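Local coordinates for protein UDP-glucose 4-epimerase (PDB 7K3P) that probably interconverts UDP-glucose and UDP-galactose, and their N-acetylated counterparts, by NAD-dependent inversion at C4 of the sugar, at residues 33-38 / 247-252; 199-204 / 216-221; 259-264 / 318-323. The protein carries 2 engineered substitutions. One frame throughout, in Å; residues are numbered along the deposited sequence.

The chain starts with strand 18-22 of the parallel sheet and helix 27-37, which packs beside it, in the NAD-binding fold. Interaction 1 joins that helix to the start of helix 248-261 and so closes a loop of more than two hundred residues. Interaction 2 falls within that loop. It closes a short loop of eleven residues, tying the turn at 201-204 to helix 212-220. Interaction 3 comes next in series and closes a loop of 53 residues. It links the far end of helix 248-261 to the end of helix 315-320. Interactions 1 and 3 thus share one helix, and they touch where Phe-36 meets Leu-259. Interaction 2 stands apart, its centre about 35 Å from that of interaction 3.

Interaction 1 of 3, residues 33-38 / 247-252; sequences LRQFLK and HVDDIS
Gln-35 and Asp-249 join two helices by a side-chain-to-backbone hydrogen bond in the NAD-binding, Rossmann-type part of the fold. Helix 27-37 follows the first strand of the parallel sheet. Helix 248-261 meets it with its first turn. Gln-35 NE2 donates to Asp-249 O at 2.8 Å, with an N-H...O angle of 158°. The donor lies in the carbonyl plane, on a lone pair, and the oxygen lies close to the plane of the Gln-35 amide. Gln-35 spans the gap because CG stands anti to its own carbonyl carbon (chi1 -60°) and the rest of the chain is extended. The amide also rests on Ser-252, with NE2 3.5 Å from Ser-252 CB. Ser-252 OG bonds back to Val-248 O at 2.8 Å and also to Thr-32 of helix 27-37. Ser-252 N reaches the same Val-248 oxygen from the opposite face. The turn is capped as well: ND1 of His-247, at the N-cap, accepts from Asp-249 N at 2.9 Å. Asp-249 OD1 stays 3.7 Å from Gln-35 NE2, and its OD2 bonds to a glycerol, probably from the crystallisation liquor. Between the two segments the link is one directed bond from a neutral amide; Ser-252 to Thr-32 adds a second tie between the helices. The Gln-35 bond fixes the amide's last torsion, and the nearby carboxylate would probably favour the same orientation, with NH2 rather than OE1 toward Asp-249.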
ATOM      1  N   LEU A  33     -23.566   8.777  11.970  1.00 28.93           N
ATOM      2  CA  LEU A  33     -23.728   8.855  13.419  1.00 31.99           C
ATOM      3  C   LEU A  33     -25.194   9.067  13.783  1.00 33.70           C
ATOM      4  O   LEU A  33     -25.741   8.342  14.621  1.00 35.22           O
ATOM      5  CB  LEU A  33     -22.885  10.001  13.986  1.00 32.54           C
ATOM      6  CG  LEU A  33     -23.126  10.334  15.463  1.00 34.79           C
ATOM      7  CD1 LEU A  33     -22.769   9.136  16.327  1.00 32.63           C
ATOM      8  CD2 LEU A  33     -22.340  11.591  15.883  1.00 34.92           C
ATOM      9  N   ARG A  34     -25.825  10.054  13.148  1.00 31.84           N
ATOM     10  CA  ARG A  34     -27.230  10.377  13.420  1.00 36.02           C
ATOM     11  C   ARG A  34     -28.130   9.153  13.237  1.00 38.70           C
ATOM     12  O   ARG A  34     -29.000   8.874  14.073  1.00 39.72           O
ATOM     13  CB  ARG A  34     -27.698  11.536  12.532  1.00 42.57           C
ATOM     14  CG  ARG A  34     -29.149  11.955  12.742  1.00 44.62           C
ATOM     15  CD  ARG A  34     -29.488  13.200  11.934  1.00 50.69           C
ATOM     16  NE  ARG A  34     -28.593  14.318  12.245  1.00 66.36           N
ATOM     17  CZ  ARG A  34     -28.859  15.276  13.133  1.00 69.34           C
ATOM     18  NH1 ARG A  34     -30.002  15.265  13.812  1.00 68.56           N
ATOM     19  NH2 ARG A  34     -27.977  16.246  13.344  1.00 68.87           N
ATOM     20  N   GLN A  35     -27.909   8.410  12.156  1.00 32.13           N
ATOM     21  CA  GLN A  35     -28.679   7.195  11.897  1.00 36.58           C
ATOM     22  C   GLN A  35     -28.411   6.077  12.901  1.00 37.88           C
ATOM     23  O   GLN A  35     -29.330   5.337  13.267  1.00 38.43           O
ATOM     24  CB  GLN A  35     -28.425   6.691  10.475  1.00 34.86           C
ATOM     25  CG  GLN A  35     -28.818   7.691   9.392  1.00 33.87           C
ATOM     26  CD  GLN A  35     -28.723   7.081   8.007  1.00 28.79           C
ATOM     27  OE1 GLN A  35     -28.586   5.869   7.869  1.00 31.22           O
ATOM     28  NE2 GLN A  35     -28.784   7.924   6.976  1.00 31.74           N
ATOM     29  N   PHE A  36     -27.159   5.934  13.328  1.00 37.48           N
ATOM     30  CA  PHE A  36     -26.808   4.914  14.324  1.00 36.75           C
ATOM     31  C   PHE A  36     -27.443   5.187  15.697  1.00 35.12           C
ATOM     32  O   PHE A  36     -27.708   4.257  16.465  1.00 35.84           O
ATOM     33  CB  PHE A  36     -25.285   4.788  14.484  1.00 35.31           C
ATOM     34  CG  PHE A  36     -24.687   3.616  13.747  1.00 34.13           C
ATOM     35  CD1 PHE A  36     -25.057   2.318  14.058  1.00 35.42           C
ATOM     36  CD2 PHE A  36     -23.744   3.816  12.745  1.00 36.15           C
ATOM     37  CE1 PHE A  36     -24.504   1.237  13.371  1.00 34.03           C
ATOM     38  CE2 PHE A  36     -23.177   2.737  12.071  1.00 29.26           C
ATOM     39  CZ  PHE A  36     -23.562   1.451  12.384  1.00 28.18           C
ATOM     40  N   LEU A  37     -27.664   6.460  16.005  1.00 37.07           N
ATOM     41  CA  LEU A  37     -28.197   6.836  17.311  1.00 40.08           C
ATOM     42  C   LEU A  37     -29.657   6.402  17.477  1.00 46.93           C
ATOM     43  O   LEU A  37     -30.151   6.260  18.601  1.00 43.93           O
ATOM     44  CB  LEU A  37     -28.028   8.339  17.554  1.00 40.38           C
ATOM     45  CG  LEU A  37     -26.562   8.674  17.818  1.00 40.88           C
ATOM     46  CD1 LEU A  37     -26.327  10.158  18.084  1.00 40.62           C
ATOM     47  CD2 LEU A  37     -26.065   7.825  18.974  1.00 43.21           C
ATOM     48  N   LYS A  38     -30.330   6.170  16.351  1.00 41.91           N
ATOM     49  CA  LYS A  38     -31.715   5.713  16.354  1.00 42.72           C
ATOM     50  C   LYS A  38     -31.798   4.183  16.438  1.00 42.82           C
ATOM     51  O   LYS A  38     -32.885   3.608  16.421  1.00 45.44           O
ATOM     52  CB  LYS A  38     -32.448   6.238  15.113  1.00 44.44           C
ATOM     53  CG  LYS A  38     -32.565   7.770  15.059  1.00 42.06           C
ATOM     54  CD  LYS A  38     -32.920   8.249  13.655  1.00 47.20           C
ATOM     55  CE  LYS A  38     -33.497   9.672  13.653  1.00 50.82           C
ATOM     56  NZ  LYS A  38     -32.553  10.724  14.128  1.00 50.04           N
ATOM     57  N   HIS A 247     -26.845  10.658  -2.341  1.00 29.59           N
ATOM     58  CA  HIS A 247     -27.263  11.498  -1.220  1.00 28.56           C
ATOM     59  C   HIS A 247     -26.495  11.088   0.042  1.00 23.97           C
ATOM     60  O   HIS A 247     -26.292   9.907   0.288  1.00 24.20           O
ATOM     61  CB  HIS A 247     -28.774  11.368  -0.994  1.00 30.48           C
ATOM     62  CG  HIS A 247     -29.327  12.376  -0.041  1.00 29.65           C
ATOM     63  ND1 HIS A 247     -29.250  12.229   1.328  1.00 34.22           N
ATOM     64  CD2 HIS A 247     -29.963  13.552  -0.258  1.00 35.02           C
ATOM     65  CE1 HIS A 247     -29.816  13.268   1.914  1.00 34.33           C
ATOM     66  NE2 HIS A 247     -30.252  14.087   0.976  1.00 35.45           N
ATOM     67  N   VAL A 248     -26.072  12.068   0.838  1.00 28.44           N
ATOM     68  CA  VAL A 248     -25.269  11.763   2.030  1.00 27.46           C
ATOM     69  C   VAL A 248     -25.975  10.792   2.984  1.00 30.37           C
ATOM     70  O   VAL A 248     -25.319   9.994   3.659  1.00 28.31           O
ATOM     71  CB  VAL A 248     -24.821  13.045   2.779  1.00 31.29           C
ATOM     72  CG1 VAL A 248     -26.034  13.828   3.296  1.00 28.57           C
ATOM     73  CG2 VAL A 248     -23.877  12.693   3.932  1.00 27.35           C
ATOM     74  N   ASP A 249     -27.306  10.833   3.031  1.00 31.17           N
ATOM     75  CA  ASP A 249     -28.028   9.962   3.962  1.00 31.11           C
ATOM     76  C   ASP A 249     -28.178   8.541   3.418  1.00 27.97           C
ATOM     77  O   ASP A 249     -28.384   7.597   4.185  1.00 25.80           O
ATOM     78  CB  ASP A 249     -29.393  10.570   4.359  1.00 33.14           C
ATOM     79  CG  ASP A 249     -29.258  11.714   5.367  1.00 37.62           C
ATOM     80  OD1 ASP A 249     -28.508  11.555   6.358  1.00 33.71           O
ATOM     81  OD2 ASP A 249     -29.885  12.778   5.156  1.00 36.91           O
ATOM     82  N   ASP A 250     -28.057   8.396   2.097  1.00 29.27           N
ATOM     83  CA  ASP A 250     -28.126   7.087   1.440  1.00 29.10           C
ATOM     84  C   ASP A 250     -26.797   6.340   1.484  1.00 24.56           C
ATOM     85  O   ASP A 250     -26.755   5.104   1.612  1.00 25.24           O
ATOM     86  CB  ASP A 250     -28.578   7.244  -0.020  1.00 28.39           C
ATOM     87  CG  ASP A 250     -30.070   7.536  -0.146  1.00 32.08           C
ATOM     88  OD1 ASP A 250     -30.828   7.114   0.752  1.00 31.03           O
ATOM     89  OD2 ASP A 250     -30.482   8.182  -1.138  1.00 26.87           O
ATOM     90  N   ILE A 251     -25.698   7.071   1.329  1.00 27.24           N
ATOM     91  CA  ILE A 251     -24.401   6.418   1.538  1.00 26.81           C
ATOM     92  C   ILE A 251     -24.280   6.121   3.039  1.00 22.53           C
ATOM     93  O   ILE A 251     -23.752   5.084   3.435  1.00 22.23           O
ATOM     94  CB  ILE A 251     -23.212   7.262   1.001  1.00 24.33           C
ATOM     95  CG1 ILE A 251     -21.878   6.565   1.283  1.00 25.59           C
ATOM     96  CG2 ILE A 251     -23.231   8.672   1.573  1.00 22.82           C
ATOM     97  CD1 ILE A 251     -21.810   5.166   0.705  1.00 23.16           C
ATOM     98  N   SER A 252     -24.807   7.019   3.868  1.00 25.27           N
ATOM     99  CA  SER A 252     -24.789   6.778   5.312  1.00 25.97           C
ATOM    100  C   SER A 252     -25.518   5.481   5.649  1.00 26.17           C
ATOM    101  O   SER A 252     -24.969   4.630   6.340  1.00 25.99           O
ATOM    102  CB  SER A 252     -25.371   7.959   6.088  1.00 24.94           C
ATOM    103  OG  SER A 252     -24.457   9.037   6.113  1.00 27.67           O
TER

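Interaction 2 of 3, residues 199-204 / 216-221; sequences DYTLGQ and AAECAA
Leu-202 and Glu-218 have their CA atoms 7.5 Å apart, where a type I turn from Thr-201 to Gln-204 faces the last part of helix 212-220. The turn is closed by Gln-204 N bonding to Thr-201 O at 2.9 Å. Glu-218 supplies the helix side of the contact. Its CG is anti to the carbonyl carbon and its chain runs extended toward the turn. Thr-201 OG1 donates to Glu-218 OE2 at 2.9 Å. It meets the oxygen on the syn side, 25° out of the carboxylate plane. With chi1 at 56° the hydroxyl lies between the backbone N and carbonyl carbon of its own residue, which turns it toward the acid. Leu-202 crosses the same acid obliquely. Its CD1 methyl lies 3.4 Å from Glu-218 CD, and its CB is 3.7 Å from Glu-218 OE2. The two carboxylate oxygens divide their work: OE2 takes the threonine, and OE1 forms a salt bridge with Arg-224. The arginine would probably keep the buried acid ionised. The Gln-204 side chain spans the turn, its NE2 donating to Tyr-200 O, just before it, at 3.0 Å from above the carbonyl plane. Arg-224, past the helix end, also bonds to Gln-204 O, so it grips both sides of the contact. Around this, Tyr-200 and Gln-204 pack on helix 100-105, and Ala-216 and Ala-220 on helix 280-291. Helix 330-343 lies against Ala-217 and Glu-218; just after it, Cys-344 is joined to Cys-197, close before this loop segment, by a disulfide.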
ATOM      1  N   ASP A 199     -11.879  21.470  -0.603  1.00 42.45           N
ATOM      2  CA  ASP A 199     -11.125  22.713  -0.638  1.00 45.01           C
ATOM      3  C   ASP A 199     -10.407  22.922  -1.968  1.00 43.77           C
ATOM      4  O   ASP A 199     -10.006  24.038  -2.285  1.00 47.76           O
ATOM      5  CB  ASP A 199     -10.129  22.755   0.531  1.00 47.75           C
ATOM      6  CG  ASP A 199     -10.818  22.636   1.894  1.00 54.61           C
ATOM      7  OD1 ASP A 199     -11.982  23.082   2.014  1.00 48.77           O
ATOM      8  OD2 ASP A 199     -10.199  22.089   2.841  1.00 57.41           O
ATOM      9  N   TYR A 200     -10.265  21.857  -2.755  1.00 43.05           N
ATOM     10  CA  TYR A 200      -9.484  21.932  -3.990  1.00 41.74           C
ATOM     11  C   TYR A 200     -10.304  21.964  -5.277  1.00 44.04           C
ATOM     12  O   TYR A 200      -9.749  22.036  -6.371  1.00 46.22           O
ATOM     13  CB  TYR A 200      -8.436  20.812  -4.028  1.00 42.56           C
ATOM     14  CG  TYR A 200      -7.343  21.044  -3.018  1.00 40.18           C
ATOM     15  CD1 TYR A 200      -7.514  20.692  -1.684  1.00 36.65           C
ATOM     16  CD2 TYR A 200      -6.158  21.663  -3.392  1.00 43.62           C
ATOM     17  CE1 TYR A 200      -6.517  20.932  -0.754  1.00 37.97           C
ATOM     18  CE2 TYR A 200      -5.162  21.905  -2.475  1.00 43.10           C
ATOM     19  CZ  TYR A 200      -5.340  21.539  -1.162  1.00 40.36           C
ATOM     20  OH  TYR A 200      -4.338  21.787  -0.254  1.00 47.03           O
ATOM     21  N   THR A 201     -11.624  21.945  -5.148  1.00 39.67           N
ATOM     22  CA  THR A 201     -12.488  21.934  -6.327  1.00 44.09           C
ATOM     23  C   THR A 201     -12.659  23.319  -6.963  1.00 44.44           C
ATOM     24  O   THR A 201     -12.548  23.465  -8.180  1.00 45.42           O
ATOM     25  CB  THR A 201     -13.874  21.309  -6.025  1.00 44.87           C
ATOM     26  OG1 THR A 201     -14.495  22.011  -4.940  1.00 48.40           O
ATOM     27  CG2 THR A 201     -13.723  19.846  -5.647  1.00 37.42           C
ATOM     28  N   LEU A 202     -12.921  24.334  -6.143  1.00 44.89           N
ATOM     29  CA  LEU A 202     -13.248  25.663  -6.662  1.00 45.28           C
ATOM     30  C   LEU A 202     -12.112  26.250  -7.508  1.00 47.36           C
ATOM     31  O   LEU A 202     -12.358  27.010  -8.448  1.00 42.89           O
ATOM     32  CB  LEU A 202     -13.635  26.619  -5.523  1.00 48.53           C
ATOM     33  CG  LEU A 202     -14.361  27.921  -5.899  1.00 46.10           C
ATOM     34  CD1 LEU A 202     -15.706  27.636  -6.559  1.00 42.16           C
ATOM     35  CD2 LEU A 202     -14.557  28.804  -4.677  1.00 42.57           C
ATOM     36  N   GLY A 203     -10.875  25.879  -7.181  1.00 41.35           N
ATOM     37  CA  GLY A 203      -9.718  26.343  -7.930  1.00 46.90           C
ATOM     38  C   GLY A 203      -9.455  25.623  -9.248  1.00 46.11           C
ATOM     39  O   GLY A 203      -8.543  26.000  -9.985  1.00 48.52           O
ATOM     40  N   GLN A 204     -10.231  24.579  -9.544  1.00 43.81           N
ATOM     41  CA  GLN A 204     -10.146  23.897 -10.840  1.00 40.77           C
ATOM     42  C   GLN A 204     -11.158  24.520 -11.800  1.00 44.20           C
ATOM     43  O   GLN A 204     -12.367  24.532 -11.522  1.00 40.48           O
ATOM     44  CB  GLN A 204     -10.444  22.400 -10.698  1.00 40.35           C
ATOM     45  CG  GLN A 204      -9.460  21.604  -9.838  1.00 45.54           C
ATOM     46  CD  GLN A 204      -9.912  20.157  -9.621  1.00 46.86           C
ATOM     47  OE1 GLN A 204     -10.118  19.405 -10.579  1.00 42.98           O
ATOM     48  NE2 GLN A 204     -10.086  19.773  -8.356  1.00 47.93           N
ATOM     49  N   ALA A 216     -22.061  22.459 -10.075  1.00 32.82           N
ATOM     50  CA  ALA A 216     -23.393  23.042 -10.206  1.00 35.31           C
ATOM     51  C   ALA A 216     -23.770  23.819  -8.938  1.00 37.57           C
ATOM     52  O   ALA A 216     -24.279  24.933  -9.016  1.00 38.69           O
ATOM     53  CB  ALA A 216     -24.418  21.959 -10.501  1.00 32.25           C
ATOM     54  N   ALA A 217     -23.516  23.218  -7.780  1.00 34.64           N
ATOM     55  CA  ALA A 217     -23.755  23.861  -6.489  1.00 36.20           C
ATOM     56  C   ALA A 217     -22.908  25.126  -6.312  1.00 42.59           C
ATOM     57  O   ALA A 217     -23.401  26.158  -5.814  1.00 38.56           O
ATOM     58  CB  ALA A 217     -23.495  22.874  -5.343  1.00 35.01           C
ATOM     59  N   GLU A 218     -21.638  25.052  -6.715  1.00 39.91           N
ATOM     60  CA  GLU A 218     -20.737  26.205  -6.619  1.00 41.45           C
ATOM     61  C   GLU A 218     -21.223  27.381  -7.478  1.00 42.19           C
ATOM     62  O   GLU A 218     -21.143  28.539  -7.059  1.00 41.24           O
ATOM     63  CB  GLU A 218     -19.291  25.817  -6.985  1.00 40.14           C
ATOM     64  CG  GLU A 218     -18.548  24.984  -5.925  1.00 40.43           C
ATOM     65  CD  GLU A 218     -17.160  24.536  -6.391  1.00 42.43           C
ATOM     66  OE1 GLU A 218     -16.884  24.602  -7.611  1.00 42.61           O
ATOM     67  OE2 GLU A 218     -16.346  24.112  -5.542  1.00 42.23           O
ATOM     68  N   CYS A 219     -21.723  27.079  -8.677  1.00 39.21           N
ATOM     69  CA  CYS A 219     -22.278  28.110  -9.563  1.00 45.15           C
ATOM     70  C   CYS A 219     -23.543  28.724  -8.968  1.00 43.88           C
ATOM     71  O   CYS A 219     -23.715  29.940  -8.967  1.00 44.13           O
ATOM     72  CB  CYS A 219     -22.606  27.533 -10.947  1.00 40.74           C
ATOM     73  SG  CYS A 219     -21.173  27.119 -11.966  1.00 43.14           S
ATOM     74  N   ALA A 220     -24.429  27.860  -8.483  1.00 43.42           N
ATOM     75  CA  ALA A 220     -25.695  28.291  -7.902  1.00 44.24           C
ATOM     76  C   ALA A 220     -25.472  29.140  -6.657  1.00 49.33           C
ATOM     77  O   ALA A 220     -26.295  29.992  -6.328  1.00 49.49           O
ATOM     78  CB  ALA A 220     -26.567  27.091  -7.576  1.00 41.19           C
ATOM     79  N   ALA A 221     -24.361  28.910  -5.961  1.00 45.96           N
ATOM     80  CA  ALA A 221     -24.073  29.668  -4.750  1.00 44.58           C
ATOM     81  C   ALA A 221     -23.277  30.944  -5.042  1.00 46.71           C
ATOM     82  O   ALA A 221     -22.891  31.666  -4.119  1.00 45.95           O
ATOM     83  CB  ALA A 221     -23.349  28.799  -3.736  1.00 40.93           C
TER

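Interaction 3 of 3, residues 259-264 / 318-323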
ATOM      1  N   LEU A 259     -22.821  -3.215   7.998  1.00 30.17           N
ATOM      2  CA  LEU A 259     -22.582  -3.796   9.317  1.00 31.91           C
ATOM      3  C   LEU A 259     -23.575  -4.928   9.557  1.00 31.31           C
ATOM      4  O   LEU A 259     -23.186  -6.031   9.960  1.00 28.35           O
ATOM      5  CB  LEU A 259     -22.704  -2.731  10.410  1.00 28.04           C
ATOM      6  CG  LEU A 259     -22.488  -3.276  11.821  1.00 31.47           C
ATOM      7  CD1 LEU A 259     -21.199  -4.086  11.864  1.00 33.80           C
ATOM      8  CD2 LEU A 259     -22.461  -2.146  12.837  1.00 35.22           C
ATOM      9  N   ASP A 260     -24.850  -4.658   9.272  1.00 29.39           N
ATOM     10  CA  ASP A 260     -25.895  -5.680   9.391  1.00 33.33           C
ATOM     11  C   ASP A 260     -25.504  -6.911   8.594  1.00 30.37           C
ATOM     12  O   ASP A 260     -25.607  -8.039   9.083  1.00 28.63           O
ATOM     13  CB  ASP A 260     -27.245  -5.142   8.904  1.00 34.86           C
ATOM     14  CG  ASP A 260     -27.873  -4.167   9.885  1.00 46.81           C
ATOM     15  OD1 ASP A 260     -27.512  -4.216  11.086  1.00 48.54           O
ATOM     16  OD2 ASP A 260     -28.733  -3.352   9.456  1.00 51.40           O
ATOM     17  N   TYR A 261     -25.006  -6.689   7.379  1.00 29.76           N
ATOM     18  CA  TYR A 261     -24.601  -7.792   6.508  1.00 30.30           C
ATOM     19  C   TYR A 261     -23.527  -8.689   7.132  1.00 28.91           C
ATOM     20  O   TYR A 261     -23.533  -9.905   6.919  1.00 30.33           O
ATOM     21  CB  TYR A 261     -24.136  -7.261   5.134  1.00 26.41           C
ATOM     22  CG  TYR A 261     -23.379  -8.277   4.313  1.00 28.74           C
ATOM     23  CD1 TYR A 261     -22.003  -8.391   4.433  1.00 27.28           C
ATOM     24  CD2 TYR A 261     -24.037  -9.128   3.414  1.00 30.73           C
ATOM     25  CE1 TYR A 261     -21.293  -9.316   3.698  1.00 29.22           C
ATOM     26  CE2 TYR A 261     -23.323 -10.074   2.664  1.00 28.89           C
ATOM     27  CZ  TYR A 261     -21.944 -10.151   2.824  1.00 29.25           C
ATOM     28  OH  TYR A 261     -21.185 -11.049   2.114  1.00 29.80           O
ATOM     29  N   LEU A 262     -22.589  -8.097   7.877  1.00 31.29           N
ATOM     30  CA  LEU A 262     -21.491  -8.883   8.469  1.00 30.73           C
ATOM     31  C   LEU A 262     -21.912  -9.788   9.652  1.00 34.23           C
ATOM     32  O   LEU A 262     -21.096 -10.569  10.166  1.00 37.86           O
ATOM     33  CB  LEU A 262     -20.308  -7.979   8.881  1.00 32.58           C
ATOM     34  CG  LEU A 262     -19.390  -7.433   7.773  1.00 28.92           C
ATOM     35  CD1 LEU A 262     -18.217  -6.636   8.364  1.00 29.54           C
ATOM     36  CD2 LEU A 262     -18.854  -8.557   6.894  1.00 26.99           C
ATOM     37  N   LYS A 263     -23.168  -9.687  10.092  1.00 37.34           N
ATOM     38  CA  LYS A 263     -23.648 -10.557  11.178  1.00 36.33           C
ATOM     39  C   LYS A 263     -23.556 -12.042  10.819  1.00 39.36           C
ATOM     40  O   LYS A 263     -23.013 -12.838  11.581  1.00 42.04           O
ATOM     41  CB  LYS A 263     -25.080 -10.207  11.592  1.00 38.53           C
ATOM     42  CG  LYS A 263     -25.199  -8.951  12.458  1.00 49.48           C
ATOM     43  CD  LYS A 263     -26.591  -8.807  13.097  1.00 54.59           C
ATOM     44  CE  LYS A 263     -26.983 -10.052  13.903  1.00 56.17           C
ATOM     45  NZ  LYS A 263     -28.253  -9.874  14.677  1.00 59.87           N
ATOM     46  N   GLU A 264     -24.068 -12.414   9.649  1.00 41.78           N
ATOM     47  CA  GLU A 264     -24.130 -13.828   9.267  1.00 41.12           C
ATOM     48  C   GLU A 264     -23.335 -14.109   8.009  1.00 42.30           C
ATOM     49  O   GLU A 264     -23.254 -15.256   7.550  1.00 41.26           O
ATOM     50  CB  GLU A 264     -25.580 -14.253   9.013  1.00 46.64           C
ATOM     51  CG  GLU A 264     -26.605 -13.615   9.935  1.00 48.88           C
ATOM     52  CD  GLU A 264     -26.710 -14.330  11.259  1.00 60.18           C
ATOM     53  OE1 GLU A 264     -25.903 -15.264  11.492  1.00 63.29           O
ATOM     54  OE2 GLU A 264     -27.597 -13.958  12.062  1.00 67.95           O
ATOM     55  N   ARG A 318     -27.673  -4.567  -3.608  1.00 29.49           N
ATOM     56  CA  ARG A 318     -29.125  -4.780  -3.562  1.00 32.69           C
ATOM     57  C   ARG A 318     -29.413  -6.254  -3.288  1.00 33.18           C
ATOM     58  O   ARG A 318     -30.266  -6.600  -2.461  1.00 33.45           O
ATOM     59  CB  ARG A 318     -29.785  -4.352  -4.887  1.00 30.19           C
ATOM     60  CG  ARG A 318     -29.951  -2.827  -5.054  1.00 29.87           C
ATOM     61  CD  ARG A 318     -30.935  -2.487  -6.208  1.00 27.47           C
ATOM     62  NE  ARG A 318     -30.629  -3.290  -7.392  1.00 27.65           N
ATOM     63  CZ  ARG A 318     -29.832  -2.907  -8.380  1.00 29.71           C
ATOM     64  NH1 ARG A 318     -29.247  -1.708  -8.346  1.00 26.94           N
ATOM     65  NH2 ARG A 318     -29.615  -3.723  -9.400  1.00 29.72           N
ATOM     66  N   ASN A 319     -28.683  -7.117  -3.991  1.00 27.50           N
ATOM     67  CA  ASN A 319     -28.849  -8.555  -3.865  1.00 33.86           C
ATOM     68  C   ASN A 319     -28.515  -9.138  -2.474  1.00 40.41           C
ATOM     69  O   ASN A 319     -29.252  -9.990  -1.962  1.00 35.77           O
ATOM     70  CB  ASN A 319     -28.031  -9.248  -4.955  1.00 36.05           C
ATOM     71  CG  ASN A 319     -28.192 -10.754  -4.945  1.00 48.60           C
ATOM     72  OD1 ASN A 319     -27.222 -11.496  -5.135  1.00 54.82           O
ATOM     73  ND2 ASN A 319     -29.424 -11.221  -4.721  1.00 52.97           N
ATOM     74  N   LEU A 320     -27.428  -8.668  -1.859  1.00 34.25           N
ATOM     75  CA  LEU A 320     -26.892  -9.305  -0.650  1.00 31.04           C
ATOM     76  C   LEU A 320     -27.228  -8.612   0.681  1.00 32.13           C
ATOM     77  O   LEU A 320     -26.996  -9.171   1.761  1.00 35.92           O
ATOM     78  CB  LEU A 320     -25.379  -9.491  -0.786  1.00 31.04           C
ATOM     79  CG  LEU A 320     -24.882 -10.789  -1.423  1.00 39.81           C
ATOM     80  CD1 LEU A 320     -25.816 -11.237  -2.514  1.00 40.43           C
ATOM     81  CD2 LEU A 320     -23.452 -10.632  -1.964  1.00 27.63           C
ATOM     82  N   THR A 321     -27.783  -7.409   0.620  1.00 29.86           N
ATOM     83  CA  THR A 321     -28.071  -6.664   1.836  1.00 31.31           C
ATOM     84  C   THR A 321     -29.474  -6.061   1.838  1.00 34.11           C
ATOM     85  O   THR A 321     -30.209  -6.142   0.856  1.00 36.06           O
ATOM     86  CB  THR A 321     -27.050  -5.523   2.049  1.00 31.33           C
ATOM     87  OG1 THR A 321     -27.493  -4.340   1.362  1.00 29.48           O
ATOM     88  CG2 THR A 321     -25.678  -5.942   1.533  1.00 27.05           C
ATOM     89  N   SER A 322     -29.818  -5.428   2.949  1.00 33.30           N
ATOM     90  CA  SER A 322     -31.128  -4.831   3.117  1.00 39.92           C
ATOM     91  C   SER A 322     -31.095  -3.353   2.752  1.00 32.84           C
ATOM     92  O   SER A 322     -32.048  -2.629   3.039  1.00 29.88           O
ATOM     93  CB  SER A 322     -31.547  -4.950   4.580  1.00 39.61           C
ATOM     94  OG  SER A 322     -30.673  -4.169   5.392  1.00 45.89           O
ATOM     95  N   TRP A 323     -30.000  -2.891   2.145  1.00 31.66           N
ATOM     96  CA  TRP A 323     -29.884  -1.464   1.842  1.00 30.02           C
ATOM     97  C   TRP A 323     -30.937  -1.012   0.826  1.00 29.97           C
ATOM     98  O   TRP A 323     -31.044  -1.581  -0.259  1.00 30.00           O
ATOM     99  CB  TRP A 323     -28.485  -1.104   1.330  1.00 26.50           C
ATOM    100  CG  TRP A 323     -28.352   0.359   1.062  1.00 27.02           C
ATOM    101  CD1 TRP A 323     -28.466   1.373   1.975  1.00 29.67           C
ATOM    102  CD2 TRP A 323     -28.081   0.984  -0.193  1.00 26.72           C
ATOM    103  NE1 TRP A 323     -28.307   2.587   1.358  1.00 26.72           N
ATOM    104  CE2 TRP A 323     -28.054   2.375   0.011  1.00 27.08           C
ATOM    105  CE3 TRP A 323     -27.874   0.503  -1.503  1.00 28.16           C
ATOM    106  CZ2 TRP A 323     -27.811   3.298  -1.006  1.00 28.87           C
ATOM    107  CZ3 TRP A 323     -27.642   1.410  -2.524  1.00 21.10           C
ATOM    108  CH2 TRP A 323     -27.605   2.791  -2.271  1.00 27.10           C
TER
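Tyr-261 carries its ring to Leu-320 and Thr-321 by a chi1 of 165°, with CG opposite the backbone N. On the other side, Thr-321 has CG2 anti to its carbonyl carbon, which sets that methyl against the tyrosine. The ring turns its edge to the end of helix 315-320. Leu-320 O lies near the ring plane, 3.4 Å from Tyr-261 CD2. This is a contact of a C-H edge with a carbonyl oxygen, not a classical hydrogen bond. The Tyr-261 and Leu-320 side chains lie side by side and point the same way, with Tyr-261 CE2 4.1 Å from Leu-320 CB. The Thr-321 side chain crosses the tyrosine at about a right angle, and its CG2 is 4.0 Å from Tyr-261 CD2. The polar ends bond away from this interface. Tyr-261 OH bonds to Asn-268 ND2 and Glu-266 O, and its ring meets Phe-270 edge-to-face. The ring is thus fixed at its hydroxyl and by its packing. Thr-321 OG1 bonds to Ile-317 O and accepts from Trp-323 N at 3.0 Å, with an N-H...O angle of 165°. That second bond is the mark of an ST turn, formed here as the chain leaves helix 315-320. The threonine methyl lies against the last part of helix 248-261, and the whole contact lies beside strand 268-271, an edge strand of the parallel sheet in this Rossmann-type fold.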